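Local atomic coordinates of iron-regulated ABC transporter siderophore-binding protein SirA (Staphylococcus aureus subsp. aureus, PDB entry 3MWF), a protein that binds the iron-loaded siderophore staphyloferrin B outside the membrane and probably hands it to an ABC transporter for iron uptake. Residues 145-150 with 188-193; 152-157 with 291-296. All blocks are in the same frame, centred on the assembly; numbering follows the deposited sequence.

Contact 1: 145-150 with 188-193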
loop_
_atom_site.group_PDB
_atom_site.type_symbol
_atom_site.label_atom_id
_atom_site.label_comp_id
_atom_site.label_asym_id
_atom_site.label_seq_id
_atom_site.Cartn_x
_atom_site.Cartn_y
_atom_site.Cartn_z
ATOM N N ALA A 145 -18.127 -1.374 4.064
ATOM C CA ALA A 145 -19.526 -1.004 4.397
ATOM C C ALA A 145 -19.827 -1.179 5.887
ATOM O O ALA A 145 -20.420 -0.288 6.517
ATOM C CB ALA A 145 -20.532 -1.795 3.524
ATOM N N ALA A 146 -19.418 -2.312 6.456
ATOM C CA ALA A 146 -19.582 -2.562 7.890
ATOM C C ALA A 146 -18.817 -1.569 8.745
ATOM O O ALA A 146 -19.303 -1.130 9.781
ATOM C CB ALA A 146 -19.146 -3.999 8.247
ATOM N N PHE A 147 -17.600 -1.208 8.318
ATOM C CA PHE A 147 -16.850 -0.235 9.079
ATOM C C PHE A 147 -17.558 1.128 9.129
ATOM O O PHE A 147 -17.600 1.780 10.184
ATOM C CB PHE A 147 -15.427 -0.036 8.531
ATOM C CG PHE A 147 -14.637 0.976 9.334
ATOM C CD1 PHE A 147 -13.906 0.580 10.454
ATOM C CD2 PHE A 147 -14.680 2.345 9.002
ATOM C CE1 PHE A 147 -13.207 1.501 11.217
ATOM C CE2 PHE A 147 -13.982 3.282 9.779
ATOM C CZ PHE A 147 -13.249 2.867 10.877
ATOM N N GLN A 148 -18.065 1.559 7.985
ATOM C CA GLN A 148 -18.788 2.841 7.895
ATOM C C GLN A 148 -19.998 2.848 8.842
ATOM O O GLN A 148 -20.203 3.821 9.573
ATOM C CB GLN A 148 -19.220 3.104 6.463
ATOM C CG GLN A 148 -18.006 3.451 5.576
ATOM C CD GLN A 148 -18.384 4.065 4.271
ATOM O OE1 GLN A 148 -17.717 3.854 3.252
ATOM N NE2 GLN A 148 -19.455 4.847 4.276
ATOM N N LYS A 149 -20.733 1.740 8.866
ATOM C CA LYS A 149 -21.867 1.594 9.802
ATOM C C LYS A 149 -21.445 1.699 11.269
ATOM O O LYS A 149 -22.047 2.449 12.037
ATOM C CB LYS A 149 -22.636 0.286 9.550
ATOM C CG LYS A 149 -23.324 0.193 8.199
ATOM C CD LYS A 149 -24.299 -1.016 8.173
ATOM C CE LYS A 149 -24.438 -1.663 6.789
ATOM N NZ LYS A 149 -24.429 -0.691 5.666
ATOM N N ASP A 150 -20.398 0.972 11.656
ATOM C CA ASP A 150 -19.904 0.967 13.020
ATOM C C ASP A 150 -19.291 2.312 13.423
ATOM O O ASP A 150 -19.398 2.737 14.581
ATOM C CB ASP A 150 -18.879 -0.162 13.208
ATOM C CG ASP A 150 -19.470 -1.551 12.955
ATOM O OD1 ASP A 150 -20.706 -1.717 13.115
ATOM O OD2 ASP A 150 -18.713 -2.484 12.603
ATOM N N LEU A 188 -13.160 4.151 3.586
ATOM C CA LEU A 188 -13.836 3.965 4.869
ATOM C C LEU A 188 -14.689 5.165 5.288
ATOM O O LEU A 188 -15.380 5.114 6.297
ATOM C CB LEU A 188 -12.805 3.647 5.941
ATOM C CG LEU A 188 -12.100 2.319 5.703
ATOM C CD1 LEU A 188 -10.971 2.206 6.683
ATOM C CD2 LEU A 188 -13.109 1.110 5.853
ATOM N N GLY A 189 -14.608 6.241 4.513
ATOM C CA GLY A 189 -15.394 7.456 4.764
ATOM C C GLY A 189 -14.753 8.571 5.551
ATOM O O GLY A 189 -15.407 9.583 5.837
ATOM N N PHE A 190 -13.477 8.412 5.915
ATOM C CA PHE A 190 -12.736 9.480 6.553
ATOM C C PHE A 190 -12.537 10.573 5.532
ATOM O O PHE A 190 -12.402 10.281 4.353
ATOM C CB PHE A 190 -11.362 8.989 7.023
ATOM C CG PHE A 190 -11.431 8.076 8.239
ATOM C CD1 PHE A 190 -11.510 8.616 9.526
ATOM C CD2 PHE A 190 -11.399 6.691 8.079
ATOM C CE1 PHE A 190 -11.553 7.792 10.649
ATOM C CE2 PHE A 190 -11.467 5.830 9.222
ATOM C CZ PHE A 190 -11.546 6.378 10.482
ATOM N N LYS A 191 -12.494 11.813 6.004
ATOM C CA LYS A 191 -12.248 12.968 5.127
ATOM C C LYS A 191 -10.924 13.629 5.479
ATOM O O LYS A 191 -10.222 13.205 6.404
ATOM C CB LYS A 191 -13.397 13.983 5.243
ATOM C CG LYS A 191 -14.736 13.406 4.879
ATOM C CD LYS A 191 -14.780 12.835 3.489
ATOM C CE LYS A 191 -16.129 12.136 3.187
ATOM N NZ LYS A 191 -16.137 11.498 1.848
ATOM N N ARG A 192 -10.565 14.664 4.704
ATOM C CA ARG A 192 -9.297 15.368 4.892
ATOM C C ARG A 192 -9.552 16.853 5.091
ATOM O O ARG A 192 -10.550 17.385 4.570
ATOM C CB ARG A 192 -8.424 15.201 3.641
ATOM C CG ARG A 192 -8.220 13.747 3.239
ATOM C CD ARG A 192 -7.250 13.639 2.071
ATOM N NE ARG A 192 -7.099 12.254 1.587
ATOM C CZ ARG A 192 -7.814 11.681 0.618
ATOM N NH1 ARG A 192 -8.788 12.363 -0.012
ATOM N NH2 ARG A 192 -7.565 10.420 0.268
ATOM N N ASN A 193 -8.653 17.530 5.796
ATOM C CA ASN A 193 -8.758 18.990 5.922
ATOM C C ASN A 193 -8.713 19.597 4.533
ATOM O O ASN A 193 -8.173 19.001 3.598
ATOM C CB ASN A 193 -7.725 19.586 6.891
ATOM C CG ASN A 193 -6.333 19.645 6.314
ATOM O OD1 ASN A 193 -6.066 20.409 5.354
ATOM N ND2 ASN A 193 -5.413 18.886 6.909
#
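Apolar packing of Phe-147 against Leu-188 carries most of this contact. CB of Phe-147 lies 3.7 Å from CD2 of Leu-188, and that methyl also meets Phe-147 CG and CD2, from the same side of the ring plane as CD1 of the leucine, which covers that face. CB of Leu-188 lies on this side too, displaced past the ring's edge, 3.8 Å from Phe-147 CD2. Because the phenylalanine CG stands anti to the backbone N (chi1 -180°), the ring leaves helix 130-155 directly and crosses the leucine side chain at about a right angle.

The aromatic pairing is rim to rim. CE2 of Phe-147 approaches CE2 of Phe-190 to 3.6 Å, but the centroids are 5.9 Å apart and the planes are inclined at 40°, so neither ring lies over the other. Tyr-288 and Trp-159 extend this cluster by edge-to-face pairing, the first with Phe-147 and the second with Phe-190.

No hydrogen bond links the segments. The carbonyl O of Leu-188 lies in the plane of the Phe-147 ring at its edge, 3.9 Å from CD2, and touches Gln-148 CG at 3.2 Å; it is buried and has no hydrogen-bond partner in the model.

The backbone bends here at Gly-189, whose positive phi (95°) and two bonds back into the last turn define a Schellman motif closing helix 179-187. Farther on, Asn-193 N-caps helix 194-201 through OD1. The whole is helix-to-loop core packing: the long helix of a class III siderophore-binding protein, joining its two lobes, meets the C-terminal lobe at a capped helix end.

Contact 2: 152-157 with 291-296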
loop_
_atom_site.group_PDB
_atom_site.type_symbol
_atom_site.label_atom_id
_atom_site.label_comp_id
_atom_site.label_asym_id
_atom_site.label_seq_id
_atom_site.Cartn_x
_atom_site.Cartn_y
_atom_site.Cartn_z
ATOM N N LYS A 152 -20.166 5.366 12.102
ATOM C CA LYS A 152 -21.343 6.244 12.243
ATOM C C LYS A 152 -22.037 6.004 13.595
ATOM O O LYS A 152 -22.372 6.951 14.316
ATOM C CB LYS A 152 -22.298 6.021 11.058
ATOM C CG LYS A 152 -23.515 6.974 10.933
ATOM C CD LYS A 152 -23.127 8.458 10.938
ATOM C CE LYS A 152 -24.360 9.351 10.793
ATOM N NZ LYS A 152 -24.056 10.752 11.189
ATOM N N ALA A 153 -22.195 4.739 13.963
ATOM C CA ALA A 153 -22.801 4.390 15.262
ATOM C C ALA A 153 -22.010 4.937 16.454
ATOM O O ALA A 153 -22.610 5.426 17.417
ATOM C CB ALA A 153 -23.011 2.873 15.376
ATOM N N LYS A 154 -20.676 4.910 16.387
ATOM C CA LYS A 154 -19.872 5.438 17.487
ATOM C C LYS A 154 -19.825 6.964 17.498
ATOM O O LYS A 154 -20.016 7.601 18.546
ATOM C CB LYS A 154 -18.447 4.892 17.453
ATOM C CG LYS A 154 -17.567 5.415 18.581
ATOM C CD LYS A 154 -16.139 5.050 18.321
ATOM C CE LYS A 154 -15.173 5.795 19.227
ATOM N NZ LYS A 154 -14.902 5.095 20.492
ATOM N N TYR A 155 -19.548 7.546 16.336
ATOM C CA TYR A 155 -19.233 8.971 16.283
ATOM C C TYR A 155 -20.443 9.875 16.059
ATOM O O TYR A 155 -20.378 11.077 16.345
ATOM C CB TYR A 155 -18.153 9.231 15.231
ATOM C CG TYR A 155 -16.816 8.624 15.604
ATOM C CD1 TYR A 155 -16.055 9.159 16.640
ATOM C CD2 TYR A 155 -16.289 7.544 14.879
ATOM C CE1 TYR A 155 -14.817 8.621 16.985
ATOM C CE2 TYR A 155 -15.047 6.994 15.211
ATOM C CZ TYR A 155 -14.319 7.542 16.262
ATOM O OH TYR A 155 -13.087 7.015 16.594
ATOM N N LYS A 156 -21.529 9.289 15.557
ATOM C CA LYS A 156 -22.812 9.984 15.342
ATOM C C LYS A 156 -22.633 11.281 14.553
ATOM O O LYS A 156 -22.125 11.232 13.431
ATOM C CB LYS A 156 -23.547 10.198 16.666
ATOM C CG LYS A 156 -23.681 8.902 17.488
ATOM C CD LYS A 156 -24.711 9.056 18.587
ATOM C CE LYS A 156 -25.138 7.698 19.115
ATOM N NZ LYS A 156 -24.046 7.096 19.928
ATOM N N ASP A 157 -23.038 12.419 15.130
ATOM C CA ASP A 157 -22.935 13.727 14.458
ATOM C C ASP A 157 -21.505 14.135 14.118
ATOM O O ASP A 157 -21.298 14.995 13.255
ATOM C CB ASP A 157 -23.589 14.836 15.300
ATOM C CG ASP A 157 -25.117 14.861 15.179
ATOM O OD1 ASP A 157 -25.723 13.985 14.515
ATOM O OD2 ASP A 157 -25.723 15.787 15.770
ATOM N N LEU A 291 -9.204 2.791 17.314
ATOM C CA LEU A 291 -10.280 3.780 17.501
ATOM C C LEU A 291 -11.321 3.359 18.548
ATOM O O LEU A 291 -12.254 4.115 18.832
ATOM C CB LEU A 291 -10.957 4.109 16.165
ATOM C CG LEU A 291 -10.025 4.798 15.152
ATOM C CD1 LEU A 291 -10.797 5.150 13.925
ATOM C CD2 LEU A 291 -9.467 6.046 15.787
ATOM N N ASN A 292 -11.147 2.156 19.096
ATOM C CA ASN A 292 -12.087 1.587 20.061
ATOM C C ASN A 292 -13.520 1.669 19.533
ATOM O O ASN A 292 -14.394 2.265 20.166
ATOM C CB ASN A 292 -11.946 2.289 21.413
ATOM C CG ASN A 292 -12.716 1.591 22.516
ATOM O OD1 ASN A 292 -12.853 0.369 22.511
ATOM N ND2 ASN A 292 -13.219 2.367 23.467
ATOM N N ILE A 293 -13.731 1.096 18.345
ATOM C CA ILE A 293 -15.027 1.047 17.692
ATOM C C ILE A 293 -15.603 -0.358 17.873
ATOM O O ILE A 293 -14.939 -1.349 17.595
ATOM C CB ILE A 293 -14.915 1.362 16.173
ATOM C CG1 ILE A 293 -14.405 2.794 15.950
ATOM C CG2 ILE A 293 -16.247 1.123 15.458
ATOM C CD1 ILE A 293 -14.054 3.097 14.475
ATOM N N GLU A 294 -16.834 -0.434 18.360
ATOM C CA GLU A 294 -17.509 -1.713 18.525
ATOM C C GLU A 294 -17.958 -2.268 17.182
ATOM O O GLU A 294 -18.632 -1.574 16.399
ATOM C CB GLU A 294 -18.706 -1.554 19.456
ATOM C CG GLU A 294 -18.934 -2.752 20.346
ATOM C CD GLU A 294 -19.421 -2.340 21.710
ATOM O OE1 GLU A 294 -18.703 -2.616 22.691
ATOM O OE2 GLU A 294 -20.501 -1.711 21.797
ATOM N N LYS A 295 -17.577 -3.519 16.919
ATOM C CA LYS A 295 -17.926 -4.197 15.662
ATOM C C LYS A 295 -19.419 -4.460 15.563
ATOM O O LYS A 295 -19.895 -5.009 14.566
ATOM C CB LYS A 295 -17.145 -5.504 15.489
ATOM C CG LYS A 295 -15.673 -5.324 15.141
ATOM C CD LYS A 295 -15.121 -6.546 14.416
ATOM C CE LYS A 295 -13.668 -6.348 14.022
ATOM N NZ LYS A 295 -12.799 -6.074 15.215
ATOM N N GLN A 296 -20.141 -4.066 16.611
ATOM C CA GLN A 296 -21.610 -4.082 16.671
ATOM C C GLN A 296 -22.306 -4.459 15.356
ATOM O O GLN A 296 -22.304 -3.697 14.384
ATOM C CB GLN A 296 -22.101 -2.726 17.201
ATOM C CG GLN A 296 -23.504 -2.304 16.781
ATOM C CD GLN A 296 -23.560 -0.834 16.392
ATOM O OE1 GLN A 296 -24.247 -0.038 17.034
ATOM N NE2 GLN A 296 -22.824 -0.468 15.343
#
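Lys-154 reaches across to the turn at 291-292 with its ammonium group directed at two backbone carbonyls. NZ donates to Asn-292 O at 2.9 Å, with a C=O...N angle of 131° and the nitrogen 47° out of the carbonyl plane, so the bond comes from above that plane and not along a lone pair. A second, weak bond runs from NZ to Leu-291 O at 3.3 Å. The chain is extended from its backbone as far as CE and turns only at chi4 (89°), which brings NZ round to both oxygens.

The stem of the same lysine is apolar in its contacts. Its CD packs 3.7 Å from CG1 of Ile-293, the two side chains crossing at about a right angle, and it also rests over one face of the Tyr-155 ring, offset toward the rim. Tyr-155 in turn crosses both Leu-291 and Ile-293 nearly at right angles: its OH meets Leu-291 CB at 3.6 Å, and its CE2 meets Ile-293 CD1 obliquely at 4.1 Å. On their inner side Leu-291 touches Phe-190 and Ile-293 touches Phe-147.

At the outer rim, CB of Ala-153 lies 3.3 Å from NE2 of Gln-296, the last modelled residue, whose placement is doubtful.

Asn-292, with positive phi, ends helix 277-290 in a Schellman motif. A lysine set against carbonyls at such a C-terminus would probably be favoured by the helix dipole. The arrangement is that of a C-terminal tail folded back over the end of the interlobe helix 130-155.

Overall arrangement
Both contacts use the last turns of helix 130-155, with centres 10 Å apart, and both meet loops that follow a Schellman-capped helix end. Contact 1 belongs to the core: its touching residues include three buried ones and none exposed, and its chemistry is apolar and aromatic, without a bond across. Contact 2 lies farther out, about 25 Å from the centre of the chain against 18 Å, and is only partly buried; there a lysine amine bonding to carbonyls is added to aliphatic and tyrosine packing. Asp-150 stands between the two, packing beside Ile-293 from the tail and accepting a weak hydrogen bond at OD1 from Gln-296 NE2.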